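Local coordinates for peptidase S9 prolyl oligopeptidase catalytic domain-containing protein (Pyrococcus horikoshii, PDB 4HXF), which probably acts as an acylaminoacyl peptidase, a serine peptidase of the prolyl oligopeptidase family that assembles into a self-compartmentalizing hexamer, at residues W200-W205 with E211-K216; Y239-D244 with D508-G513; D244-Y249 with K254-D259; F276-E281 with N285-D290. All coordinates share one frame; numbering follows the deposited sequence. Where two conformers were deposited one is given.

Contact 1: W200-W205 with E211-K216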
# COMPACT_ATOMS: atom_id res chain seq x y z
N TRP A 200 -43.64 27.09 1.94
CA TRP A 200 -42.34 27.71 1.66
C TRP A 200 -42.42 29.20 1.71
O TRP A 200 -43.48 29.80 1.57
CB TRP A 200 -41.95 27.39 0.18
CG TRP A 200 -41.57 25.95 -0.05
CD1 TRP A 200 -40.26 25.38 0.02
CD2 TRP A 200 -42.46 24.86 -0.42
NE1 TRP A 200 -40.30 24.06 -0.27
CE2 TRP A 200 -41.62 23.67 -0.53
CE3 TRP A 200 -43.83 24.73 -0.55
CZ2 TRP A 200 -42.15 22.44 -0.85
CZ3 TRP A 200 -44.33 23.51 -0.93
CH2 TRP A 200 -43.52 22.36 -0.98
N ASP A 201 -41.27 29.81 1.95
CA ASP A 201 -41.02 31.22 1.71
C ASP A 201 -40.11 31.31 0.49
O ASP A 201 -39.22 30.46 0.35
CB ASP A 201 -40.34 31.86 2.90
CG ASP A 201 -41.16 31.72 4.20
OD1 ASP A 201 -42.40 31.63 4.13
OD2 ASP A 201 -40.51 31.73 5.23
N ILE A 202 -40.38 32.21 -0.41
CA ILE A 202 -39.63 32.32 -1.64
C ILE A 202 -39.01 33.71 -1.74
O ILE A 202 -39.67 34.75 -1.55
CB ILE A 202 -40.54 32.03 -2.88
CG1 ILE A 202 -41.28 30.70 -2.73
CG2 ILE A 202 -39.79 32.15 -4.23
CD1 ILE A 202 -42.26 30.34 -3.87
N TYR A 203 -37.71 33.70 -2.01
CA TYR A 203 -36.92 34.94 -2.10
C TYR A 203 -36.27 35.13 -3.44
O TYR A 203 -36.01 34.18 -4.15
CB TYR A 203 -35.80 34.94 -1.06
CG TYR A 203 -36.25 34.74 0.32
CD1 TYR A 203 -36.48 35.84 1.15
CD2 TYR A 203 -36.44 33.45 0.84
CE1 TYR A 203 -36.93 35.65 2.46
CE2 TYR A 203 -36.87 33.28 2.15
CZ TYR A 203 -37.10 34.39 2.93
OH TYR A 203 -37.55 34.25 4.25
N LEU A 204 -36.02 36.38 -3.79
CA LEU A 204 -35.23 36.73 -4.99
C LEU A 204 -33.94 37.29 -4.45
O LEU A 204 -33.95 38.28 -3.65
CB LEU A 204 -35.98 37.75 -5.82
CG LEU A 204 -35.45 37.93 -7.21
CD1 LEU A 204 -35.50 36.63 -8.03
CD2 LEU A 204 -36.25 39.08 -7.84
N TRP A 205 -32.84 36.66 -4.84
CA TRP A 205 -31.48 36.92 -4.31
C TRP A 205 -30.59 37.43 -5.42
O TRP A 205 -30.58 36.92 -6.54
CB TRP A 205 -30.93 35.65 -3.67
CG TRP A 205 -29.72 35.82 -2.80
CD1 TRP A 205 -29.64 35.80 -1.40
CD2 TRP A 205 -28.34 35.95 -3.27
NE1 TRP A 205 -28.36 35.93 -1.01
CE2 TRP A 205 -27.53 36.03 -2.08
CE3 TRP A 205 -27.74 35.92 -4.48
CZ2 TRP A 205 -26.14 36.13 -2.12
CZ3 TRP A 205 -26.31 36.06 -4.55
CH2 TRP A 205 -25.54 36.15 -3.39
N GLU A 211 -34.91 39.88 -1.47
CA GLU A 211 -36.22 40.36 -1.18
C GLU A 211 -37.19 39.17 -1.20
O GLU A 211 -37.05 38.23 -2.02
CB GLU A 211 -36.65 41.42 -2.18
CG GLU A 211 -37.05 40.94 -3.55
CD GLU A 211 -37.67 42.06 -4.37
OE1 GLU A 211 -38.03 43.10 -3.77
OE2 GLU A 211 -37.82 41.90 -5.60
N LYS A 212 -38.14 39.20 -0.27
CA LYS A 212 -39.11 38.13 -0.16
C LYS A 212 -40.17 38.27 -1.21
O LYS A 212 -40.78 39.35 -1.38
CB LYS A 212 -39.73 38.09 1.24
CG LYS A 212 -40.48 36.81 1.47
CD LYS A 212 -41.15 36.82 2.83
CE LYS A 212 -40.22 36.43 3.90
NZ LYS A 212 -40.87 36.76 5.23
N LEU A 213 -40.45 37.22 -1.95
CA LEU A 213 -41.49 37.30 -2.97
C LEU A 213 -42.81 36.77 -2.44
O LEU A 213 -43.91 37.27 -2.79
CB LEU A 213 -41.08 36.53 -4.27
CG LEU A 213 -39.89 36.96 -5.08
CD1 LEU A 213 -39.81 35.97 -6.26
CD2 LEU A 213 -40.10 38.43 -5.61
N PHE A 214 -42.72 35.66 -1.73
CA PHE A 214 -43.86 34.99 -1.18
C PHE A 214 -43.61 34.52 0.19
O PHE A 214 -42.51 34.02 0.55
CB PHE A 214 -44.27 33.71 -2.01
CG PHE A 214 -44.73 34.01 -3.39
CD1 PHE A 214 -43.86 33.93 -4.45
CD2 PHE A 214 -46.04 34.49 -3.63
CE1 PHE A 214 -44.21 34.29 -5.74
CE2 PHE A 214 -46.43 34.81 -4.95
CZ PHE A 214 -45.51 34.72 -5.99
N GLU A 215 -44.67 34.50 1.00
CA GLU A 215 -44.56 34.04 2.35
C GLU A 215 -45.59 32.97 2.62
O GLU A 215 -46.80 33.25 2.42
CB GLU A 215 -44.80 35.25 3.25
CG GLU A 215 -45.06 34.85 4.64
CD GLU A 215 -43.87 34.96 5.51
OE1 GLU A 215 -43.53 36.14 5.83
OE2 GLU A 215 -43.39 33.89 5.95
N LYS A 216 -45.17 31.81 3.10
CA LYS A 216 -46.03 30.68 3.50
C LYS A 216 -46.99 30.29 2.39
O LYS A 216 -48.26 30.31 2.56
CB LYS A 216 -46.73 30.98 4.83
CG LYS A 216 -47.30 29.76 5.49
CD LYS A 216 -47.75 30.11 6.96
CE LYS A 216 -48.22 28.92 7.70
NZ LYS A 216 -48.10 29.29 9.18

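Contact 2: Y239-D244 with D508-G513. With MG (magnesium ion), chain D.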
# COMPACT_ATOMS: atom_id res chain seq x y z
N TYR A 239 -53.96 19.84 2.25
CA TYR A 239 -53.28 18.53 2.37
C TYR A 239 -52.11 18.46 1.42
O TYR A 239 -52.31 18.92 0.25
CB TYR A 239 -54.25 17.42 1.94
CG TYR A 239 -55.56 17.51 2.79
CD1 TYR A 239 -55.58 17.08 4.07
CD2 TYR A 239 -56.70 18.11 2.28
CE1 TYR A 239 -56.72 17.19 4.89
CE2 TYR A 239 -57.86 18.22 3.02
CZ TYR A 239 -57.84 17.81 4.34
OH TYR A 239 -58.98 17.96 5.16
N VAL A 240 -51.02 17.86 1.83
CA VAL A 240 -49.86 17.72 0.96
C VAL A 240 -50.28 16.84 -0.20
O VAL A 240 -49.80 16.96 -1.33
CB VAL A 240 -48.72 17.10 1.78
CG1 VAL A 240 -47.59 16.72 0.89
CG2 VAL A 240 -48.23 18.15 2.83
N SER A 241 -51.21 15.92 0.08
CA SER A 241 -51.75 14.97 -0.96
C SER A 241 -52.58 15.60 -2.08
O SER A 241 -52.93 14.87 -3.02
CB SER A 241 -52.54 13.85 -0.31
OG SER A 241 -51.70 13.13 0.70
N GLU A 242 -52.97 16.86 -1.95
CA GLU A 242 -53.64 17.58 -3.04
C GLU A 242 -52.79 17.55 -4.29
O GLU A 242 -51.55 17.52 -4.16
CB GLU A 242 -54.00 19.04 -2.64
CG GLU A 242 -55.11 19.20 -1.67
CD GLU A 242 -55.13 20.70 -1.25
OE1 GLU A 242 -55.12 21.59 -2.15
OE2 GLU A 242 -55.39 20.90 -0.13
N HIS A 243 -53.42 17.59 -5.47
CA HIS A 243 -52.69 17.58 -6.69
C HIS A 243 -51.83 18.80 -6.81
O HIS A 243 -52.40 19.92 -6.84
CB HIS A 243 -53.63 17.46 -7.87
CG HIS A 243 -54.22 16.05 -8.11
ND1 HIS A 243 -53.72 14.88 -7.55
CD2 HIS A 243 -55.32 15.69 -8.86
CE1 HIS A 243 -54.44 13.84 -8.03
NE2 HIS A 243 -55.42 14.33 -8.84
N ASP A 244 -50.54 18.60 -7.02
CA ASP A 244 -49.66 19.72 -7.45
C ASP A 244 -49.90 20.18 -8.82
O ASP A 244 -50.10 19.38 -9.75
CB ASP A 244 -48.22 19.34 -7.27
CG ASP A 244 -47.88 19.22 -5.81
OD1 ASP A 244 -47.94 20.19 -5.07
OD2 ASP A 244 -47.74 18.10 -5.27
N ASP A 508 -47.96 11.63 8.70
CA ASP A 508 -48.88 10.75 9.39
C ASP A 508 -50.09 11.52 9.92
O ASP A 508 -51.20 10.98 9.98
CB ASP A 508 -48.21 9.98 10.57
CG ASP A 508 -47.40 8.79 10.15
OD1 ASP A 508 -46.46 8.92 9.44
OD2 ASP A 508 -47.75 7.76 10.69
N LYS A 509 -49.88 12.75 10.35
CA LYS A 509 -51.03 13.62 10.82
C LYS A 509 -52.12 13.69 9.74
O LYS A 509 -53.33 13.72 10.07
CB LYS A 509 -50.62 14.99 11.33
CG LYS A 509 -49.91 14.91 12.70
CD LYS A 509 -49.67 16.28 13.28
CE LYS A 509 -48.86 16.22 14.58
NZ LYS A 509 -48.41 17.57 15.04
N GLU A 510 -51.66 13.79 8.51
CA GLU A 510 -52.54 13.90 7.36
C GLU A 510 -53.16 12.56 6.96
O GLU A 510 -54.36 12.42 6.80
CB GLU A 510 -51.73 14.46 6.20
CG GLU A 510 -52.49 14.51 4.88
CD GLU A 510 -51.82 15.37 3.83
OE1 GLU A 510 -52.01 14.91 2.65
OE2 GLU A 510 -51.40 16.52 4.20
N VAL A 511 -52.28 11.52 6.84
CA VAL A 511 -52.76 10.25 6.28
C VAL A 511 -53.50 9.35 7.30
O VAL A 511 -54.45 8.61 6.96
CB VAL A 511 -51.64 9.48 5.51
CG1 VAL A 511 -52.20 8.15 4.97
CG2 VAL A 511 -51.13 10.39 4.42
N ILE A 512 -53.07 9.40 8.57
CA ILE A 512 -53.64 8.64 9.66
C ILE A 512 -54.57 9.51 10.55
O ILE A 512 -55.73 9.10 10.84
CB ILE A 512 -52.57 7.93 10.53
CG1 ILE A 512 -51.55 7.29 9.56
CG2 ILE A 512 -53.20 6.92 11.49
CD1 ILE A 512 -52.13 6.31 8.58
N GLY A 513 -54.10 10.67 10.97
CA GLY A 513 -54.93 11.59 11.73
C GLY A 513 -54.16 12.48 12.69
O GLY A 513 -53.01 12.25 13.05
MG MG D . -47.89 16.00 -5.27
O HOH W 1 -49.38 16.02 -3.83
O HOH W 2 -47.92 13.93 -5.30
O HOH W 3 -46.49 16.00 -3.62
O HOH W 4 -46.30 15.95 -6.75

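Contact 3: D244-Y249 with K254-D259. With MG (magnesium ion), chain D.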
# COMPACT_ATOMS: atom_id res chain seq x y z
N ASP A 244 -50.54 18.60 -7.02
CA ASP A 244 -49.66 19.72 -7.45
C ASP A 244 -49.90 20.18 -8.82
O ASP A 244 -50.10 19.38 -9.75
CB ASP A 244 -48.22 19.34 -7.27
CG ASP A 244 -47.88 19.22 -5.81
OD1 ASP A 244 -47.94 20.19 -5.07
OD2 ASP A 244 -47.74 18.10 -5.27
N LYS A 245 -50.00 21.49 -8.95
CA LYS A 245 -50.20 22.13 -10.22
C LYS A 245 -49.01 23.06 -10.57
O LYS A 245 -47.99 23.07 -9.95
CB LYS A 245 -51.47 22.97 -10.18
CG LYS A 245 -52.76 22.26 -9.76
CD LYS A 245 -53.17 21.07 -10.68
CE LYS A 245 -54.55 20.47 -10.22
NZ LYS A 245 -55.77 21.32 -10.53
N ILE A 246 -49.09 23.73 -11.67
CA ILE A 246 -48.04 24.68 -12.09
C ILE A 246 -48.68 26.07 -12.42
O ILE A 246 -49.84 26.19 -12.90
CB ILE A 246 -47.22 24.15 -13.31
CG1 ILE A 246 -48.16 23.80 -14.44
CG2 ILE A 246 -46.26 23.08 -12.80
CD1 ILE A 246 -47.43 23.15 -15.63
N TYR A 247 -47.91 27.11 -12.18
CA TYR A 247 -48.26 28.49 -12.29
C TYR A 247 -47.09 29.28 -12.89
O TYR A 247 -45.91 28.92 -12.65
CB TYR A 247 -48.53 29.12 -10.92
CG TYR A 247 -49.56 28.40 -10.12
CD1 TYR A 247 -50.84 28.85 -10.13
CD2 TYR A 247 -49.26 27.29 -9.39
CE1 TYR A 247 -51.83 28.14 -9.45
CE2 TYR A 247 -50.18 26.62 -8.70
CZ TYR A 247 -51.49 27.03 -8.76
OH TYR A 247 -52.43 26.30 -8.07
N ILE A 248 -47.43 30.27 -13.69
CA ILE A 248 -46.43 31.20 -14.25
C ILE A 248 -46.51 32.45 -13.40
O ILE A 248 -47.60 33.01 -13.18
CB ILE A 248 -46.71 31.47 -15.76
CG1 ILE A 248 -46.35 30.18 -16.58
CG2 ILE A 248 -45.96 32.71 -16.25
CD1 ILE A 248 -46.94 30.23 -18.03
N TYR A 249 -45.36 32.93 -12.95
CA TYR A 249 -45.29 34.15 -12.19
C TYR A 249 -44.44 35.20 -12.91
O TYR A 249 -43.27 35.01 -13.12
CB TYR A 249 -44.79 33.89 -10.80
CG TYR A 249 -44.60 35.14 -9.99
CD1 TYR A 249 -45.69 35.93 -9.60
CD2 TYR A 249 -43.35 35.49 -9.56
CE1 TYR A 249 -45.50 37.07 -8.82
CE2 TYR A 249 -43.16 36.59 -8.79
CZ TYR A 249 -44.22 37.37 -8.44
OH TYR A 249 -43.92 38.45 -7.68
N LYS A 254 -50.32 33.15 -12.34
CA LYS A 254 -51.31 32.61 -13.27
C LYS A 254 -51.22 31.06 -13.32
O LYS A 254 -50.19 30.52 -13.70
CB LYS A 254 -51.08 33.13 -14.66
CG LYS A 254 -51.11 34.66 -14.78
CD LYS A 254 -52.52 35.26 -14.67
CE LYS A 254 -53.48 35.05 -15.86
NZ LYS A 254 -54.87 35.46 -15.47
N GLY A 255 -52.32 30.39 -12.94
CA GLY A 255 -52.53 28.94 -13.03
C GLY A 255 -52.63 28.70 -14.52
O GLY A 255 -53.19 29.48 -15.24
N ILE A 256 -52.03 27.66 -15.02
CA ILE A 256 -52.28 27.34 -16.38
C ILE A 256 -53.05 26.00 -16.56
O ILE A 256 -53.52 25.76 -17.66
CB ILE A 256 -51.01 27.46 -17.22
CG1 ILE A 256 -50.00 26.48 -16.67
CG2 ILE A 256 -50.53 28.95 -17.32
CD1 ILE A 256 -48.62 26.66 -17.23
N LEU A 257 -53.25 25.24 -15.48
CA LEU A 257 -54.06 24.00 -15.48
C LEU A 257 -55.21 24.08 -14.45
O LEU A 257 -55.55 23.11 -13.73
CB LEU A 257 -53.23 22.80 -15.09
CG LEU A 257 -51.96 22.66 -15.83
CD1 LEU A 257 -51.27 21.42 -15.28
CD2 LEU A 257 -52.19 22.66 -17.37
N ASP A 258 -55.78 25.27 -14.29
CA ASP A 258 -56.82 25.50 -13.25
C ASP A 258 -58.05 24.52 -13.45
O ASP A 258 -58.76 24.16 -12.52
CB ASP A 258 -57.34 26.98 -13.27
CG ASP A 258 -56.42 28.02 -12.50
OD1 ASP A 258 -55.62 27.65 -11.60
OD2 ASP A 258 -56.60 29.25 -12.79
N ASP A 259 -58.27 24.15 -14.68
CA ASP A 259 -59.42 23.34 -15.07
C ASP A 259 -59.16 21.83 -15.23
O ASP A 259 -60.03 21.11 -15.68
CB ASP A 259 -59.89 23.87 -16.41
MG MG D . -47.89 16.00 -5.27
O HOH W 5 -58.90 21.44 -11.14
O HOH W 6 -52.32 25.43 -12.83
O HOH W 1 -49.38 16.02 -3.83
O HOH W 2 -47.92 13.93 -5.30
O HOH W 3 -46.49 16.00 -3.62
O HOH W 4 -46.30 15.95 -6.75

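Contact 4: F276-E281 with N285-D290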
# COMPACT_ATOMS: atom_id res chain seq x y z
N PHE A 276 -44.99 19.81 -19.87
CA PHE A 276 -45.28 19.19 -18.60
C PHE A 276 -45.90 17.80 -18.80
O PHE A 276 -46.52 17.54 -19.80
CB PHE A 276 -46.22 20.11 -17.80
CG PHE A 276 -47.60 20.25 -18.35
CD1 PHE A 276 -47.86 21.26 -19.26
CD2 PHE A 276 -48.63 19.44 -17.90
CE1 PHE A 276 -49.13 21.41 -19.74
CE2 PHE A 276 -49.90 19.62 -18.40
CZ PHE A 276 -50.16 20.61 -19.33
N THR A 277 -45.77 16.98 -17.79
CA THR A 277 -46.39 15.70 -17.77
C THR A 277 -47.42 15.61 -16.67
O THR A 277 -47.31 16.30 -15.64
CB THR A 277 -45.35 14.59 -17.51
OG1 THR A 277 -44.44 14.96 -16.44
CG2 THR A 277 -44.48 14.42 -18.85
N LEU A 278 -48.42 14.78 -16.86
CA LEU A 278 -49.48 14.51 -15.88
C LEU A 278 -49.65 13.09 -15.62
O LEU A 278 -49.48 12.23 -16.52
CB LEU A 278 -50.87 14.94 -16.45
CG LEU A 278 -51.15 16.38 -16.88
CD1 LEU A 278 -52.53 16.62 -17.55
CD2 LEU A 278 -51.02 17.25 -15.59
N PHE A 279 -50.03 12.79 -14.38
CA PHE A 279 -50.37 11.43 -13.95
C PHE A 279 -51.83 11.21 -14.33
O PHE A 279 -52.77 11.90 -13.88
CB PHE A 279 -50.23 11.25 -12.46
CG PHE A 279 -48.87 11.31 -11.91
CD1 PHE A 279 -48.42 12.49 -11.36
CD2 PHE A 279 -48.06 10.18 -11.80
CE1 PHE A 279 -47.22 12.63 -10.74
CE2 PHE A 279 -46.80 10.32 -11.22
CZ PHE A 279 -46.36 11.57 -10.72
N GLU A 280 -52.07 10.24 -15.21
CA GLU A 280 -53.40 10.02 -15.76
C GLU A 280 -53.71 8.49 -15.90
O GLU A 280 -53.24 7.87 -16.87
CB GLU A 280 -53.58 10.64 -17.13
CG GLU A 280 -53.50 12.15 -17.19
CD GLU A 280 -53.78 12.71 -18.55
OE1 GLU A 280 -52.91 12.76 -19.36
OE2 GLU A 280 -54.92 13.05 -18.79
N GLU A 281 -54.50 7.96 -15.00
CA GLU A 281 -55.08 6.61 -15.04
C GLU A 281 -54.09 5.56 -15.51
O GLU A 281 -54.35 4.76 -16.42
CB GLU A 281 -56.32 6.62 -15.96
CG GLU A 281 -57.29 7.76 -15.65
CD GLU A 281 -57.00 9.04 -16.49
OE1 GLU A 281 -56.65 8.88 -17.65
OE2 GLU A 281 -57.03 10.20 -15.98
N ASN A 285 -48.25 11.26 -19.06
CA ASN A 285 -48.42 11.77 -20.43
C ASN A 285 -47.85 13.17 -20.57
O ASN A 285 -47.95 13.94 -19.61
CB ASN A 285 -49.90 11.79 -20.84
CG ASN A 285 -50.51 10.40 -20.96
OD1 ASN A 285 -49.87 9.47 -21.49
ND2 ASN A 285 -51.73 10.25 -20.40
N LEU A 286 -47.25 13.49 -21.70
CA LEU A 286 -46.60 14.79 -22.05
C LEU A 286 -47.49 15.72 -22.86
O LEU A 286 -48.14 15.34 -23.85
CB LEU A 286 -45.29 14.53 -22.86
CG LEU A 286 -44.45 15.77 -23.25
CD1 LEU A 286 -43.93 16.51 -21.96
CD2 LEU A 286 -43.23 15.29 -24.04
N TYR A 287 -47.54 16.95 -22.36
CA TYR A 287 -48.29 18.05 -22.93
C TYR A 287 -47.39 19.28 -23.04
O TYR A 287 -46.34 19.36 -22.44
CB TYR A 287 -49.46 18.41 -21.97
CG TYR A 287 -50.47 17.30 -21.81
CD1 TYR A 287 -50.30 16.35 -20.85
CD2 TYR A 287 -51.53 17.13 -22.67
CE1 TYR A 287 -51.21 15.32 -20.73
CE2 TYR A 287 -52.43 16.05 -22.59
CZ TYR A 287 -52.26 15.16 -21.56
OH TYR A 287 -53.16 14.14 -21.46
N LEU A 288 -47.92 20.24 -23.80
CA LEU A 288 -47.40 21.59 -23.95
C LEU A 288 -48.52 22.58 -23.59
O LEU A 288 -49.67 22.35 -23.91
CB LEU A 288 -46.98 21.81 -25.45
CG LEU A 288 -47.14 23.23 -26.07
CD1 LEU A 288 -45.95 24.00 -25.52
CD2 LEU A 288 -47.15 23.31 -27.56
N TRP A 289 -48.15 23.69 -22.97
CA TRP A 289 -49.06 24.86 -22.86
C TRP A 289 -48.43 25.98 -23.56
O TRP A 289 -47.34 26.38 -23.29
CB TRP A 289 -49.41 25.17 -21.40
CG TRP A 289 -50.30 26.36 -21.25
CD1 TRP A 289 -51.67 26.37 -21.10
CD2 TRP A 289 -49.89 27.71 -21.08
NE1 TRP A 289 -52.12 27.64 -20.88
CE2 TRP A 289 -51.10 28.49 -20.89
CE3 TRP A 289 -48.68 28.34 -21.12
CZ2 TRP A 289 -51.07 29.87 -20.76
CZ3 TRP A 289 -48.65 29.73 -20.98
CH2 TRP A 289 -49.82 30.47 -20.80
N ASP A 290 -49.19 26.56 -24.50
CA ASP A 290 -48.68 27.72 -25.31
C ASP A 290 -49.77 28.78 -25.34
O ASP A 290 -49.83 29.60 -26.26
CB ASP A 290 -48.35 27.32 -26.73
CG ASP A 290 -49.58 26.77 -27.50
OD1 ASP A 290 -50.74 26.81 -27.00
OD2 ASP A 290 -49.37 26.24 -28.62

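Contact 1: W200-W205 with E211-K216
The carbonyl oxygen of I202 accepts two backbone amides of the facing strand, L213 N at 2.6 Å and F214 N at 3.2 Å, and so marks a classic beta bulge in the antiparallel hairpin. The register slips by one there: I202 pairs with F214, but Y203 pairs with K212. The bulge also turns L213 toward strand 200-206, where its CG rests 4.1 Å from L204 CB, while I202 CD1 meets F214 CD1 at 4.0 Å on the face those two residues share. On the other face Y203 and K212 run alongside each other, K212 CE lying 3.5 Å from Y203 OH. A bend at chi3 (-83°) then carries K212 NZ to E215 OE1, a 2.8 Å salt bridge made from above the carboxylate plane. Beyond it, D201 OD1 takes the amide K216 N at 3.0 Å, head-on to the oxygen, where the chain turns a corner. E215 OE2 lies 3.1 Å from D201 OD1, two acceptors on carboxylates turned nearly at right angles; K212 on E215 and H189 ND1 bonded to D201 OD1 may ease the repulsion. An alanine at D201 is likely to leave the K216 amide without this acceptor and H189 without its mate. Further out, K216 NZ forms a salt bridge with D191. In this four-stranded sheet of the beta-propeller, strand 200-206 is bonded on its far edge to strand 182-188, strand 209-217 is outermost, and the F214 ring meets F219 and Y249 of the next sheet edge-to-face.

Contact 2: Y239-D244 with D508-G513
With CG turned anti to the backbone N (chi1 174°) and the chain extended beyond it, E510 delivers its carboxylate from helix 504-511 to the type I turn Y239-E242. Each oxygen finds an amide on its syn side: E510 OE2 accepts V240 N at 2.7 Å and E510 OE1 accepts S241 N at 2.9 Å. The S241 side chain adds a third bond, because chi1 of -56° keeps OG beside its own N and brings the hydroxyl, S241 OG, to E510 OE1 at 2.7 Å. Y239 closes in on the stem, its ring edge 4.1 Å from E510 CG by way of Y239 CD1. A lysine in place of E510 would probably leave both turn amides and the S241 hydroxyl without their acceptor and set a positive charge against those donors. The turn is tied in its own right to a metal: water 1, a magnesium ligand, donates to both V240 O and E242 O. On neighbouring positions of the helix, D508 touches the bound chloromethyl ketone inhibitor and K509 forms a salt bridge with D563 of a second subunit. The contact thus joins a propeller loop, just ahead of strand 245-249, to helix 504-511 of the hydrolase domain, with helix 423-427 beside it touching S241 and Y239.

Contact 3: D244-Y249 with K254-D259
Strands 245-249 and 253-255 form the outer hairpin of a four-stranded propeller sheet, and I248 with K254 is its antiparallel hydrogen-bonded pair: I248 N reaches K254 O at 2.8 Å, and K254 N returns a bond to I248 O at 2.9 Å. One step on, Y247 faces G255 as the non-hydrogen-bonded pair, and Y247 CD1 comes within 3.4 Å of G255 CA. Having no side chain, G255 lets the Y247 ring and the D258 carboxylate lie close. Past it the strands part. I256 N makes only a weak bond to I246 O, and water 6 takes over, donating to I246 O at 2.6 Å while accepting from L257 N. Even so, the branched side chains of I246, I248, I256 and L257 stay in contact. In I246, chi1 of 55° holds CG1 between the backbone N and the carbonyl carbon, and this I246 CG1 methylene meets I256 CG1 at 3.9 Å and L257 CD1 at 4.0 Å. The I248 and I256 side chains cross at about a right angle, I248 CD1 touching I256 CG2. Just before the strand D244 OD2 binds magnesium at 2.1 Å, E263 being the other protein ligand, while D244 OD1 pairs with K237. K245 NZ bonds to I260 O. The chemistry implies a division of labour: where direct pairing weakens, a bridging water joins the two backbones, and aliphatic contact keeps the departing chain against its neighbour.

Contact 4: F276-E281 with N285-D290
E280 OE1 is gripped by two donors of the facing strand, Y287 OH at 2.5 Å and N285 ND2 at 3.0 Å. These bonds lie in a buried antiparallel hairpin, strands 273-280 and 283-289, in a four-stranded sheet of the propeller. The tyrosine hydroxyl uses the syn lone pair of OE1, whereas the amide comes from above the carboxylate plane, 54° out of it. Two such donors probably favour the charged carboxylate. N285 OD1 accepts the amide of G299; E280 OE2 is hydrogen-bonded to a hexanediol, probably from the crystallisation liquor. Beside this polar knot, chi1 of 68° sets CG of F276 between the backbone N and the carbonyl carbon, which brings the ring to Y287: Y287 CB lies over one face of the F276 ring, offset toward the rim and 3.8 Å from the centroid, in a CH-pi contact. The two rings are nearly parallel but slid apart, with little overlap. L278 CD1 touches Y287 CE1 at 3.7 Å. F276 also leans on I246 of the preceding sheet. On the reverse face T277 CG2 meets L286 CD1 at 3.8 Å, and T277 CA makes a CA-H...O contact with N285 O at 3.0 Å.

In the fold
Three of the four contacts are antiparallel hairpins in separate propeller sheets, yet depth changes their chemistry. Contact 1 lies at the surface and leans on charged groups around a bulge; contact 4 is buried and pairs aromatic packing with one shared carboxylate; contact 3, partly buried, depends on aliphatic side chains and water. Contact 3 touches both neighbours, Y249 against F214 of contact 1, and I248 and I256 against W289 of contact 4, whereas contacts 1 and 4 stay about 14 Å apart at their nearest atoms. Contact 2 differs in kind: a surface carboxylate clasp between propeller and hydrolase domains, sharing D244 and its magnesium with contact 3.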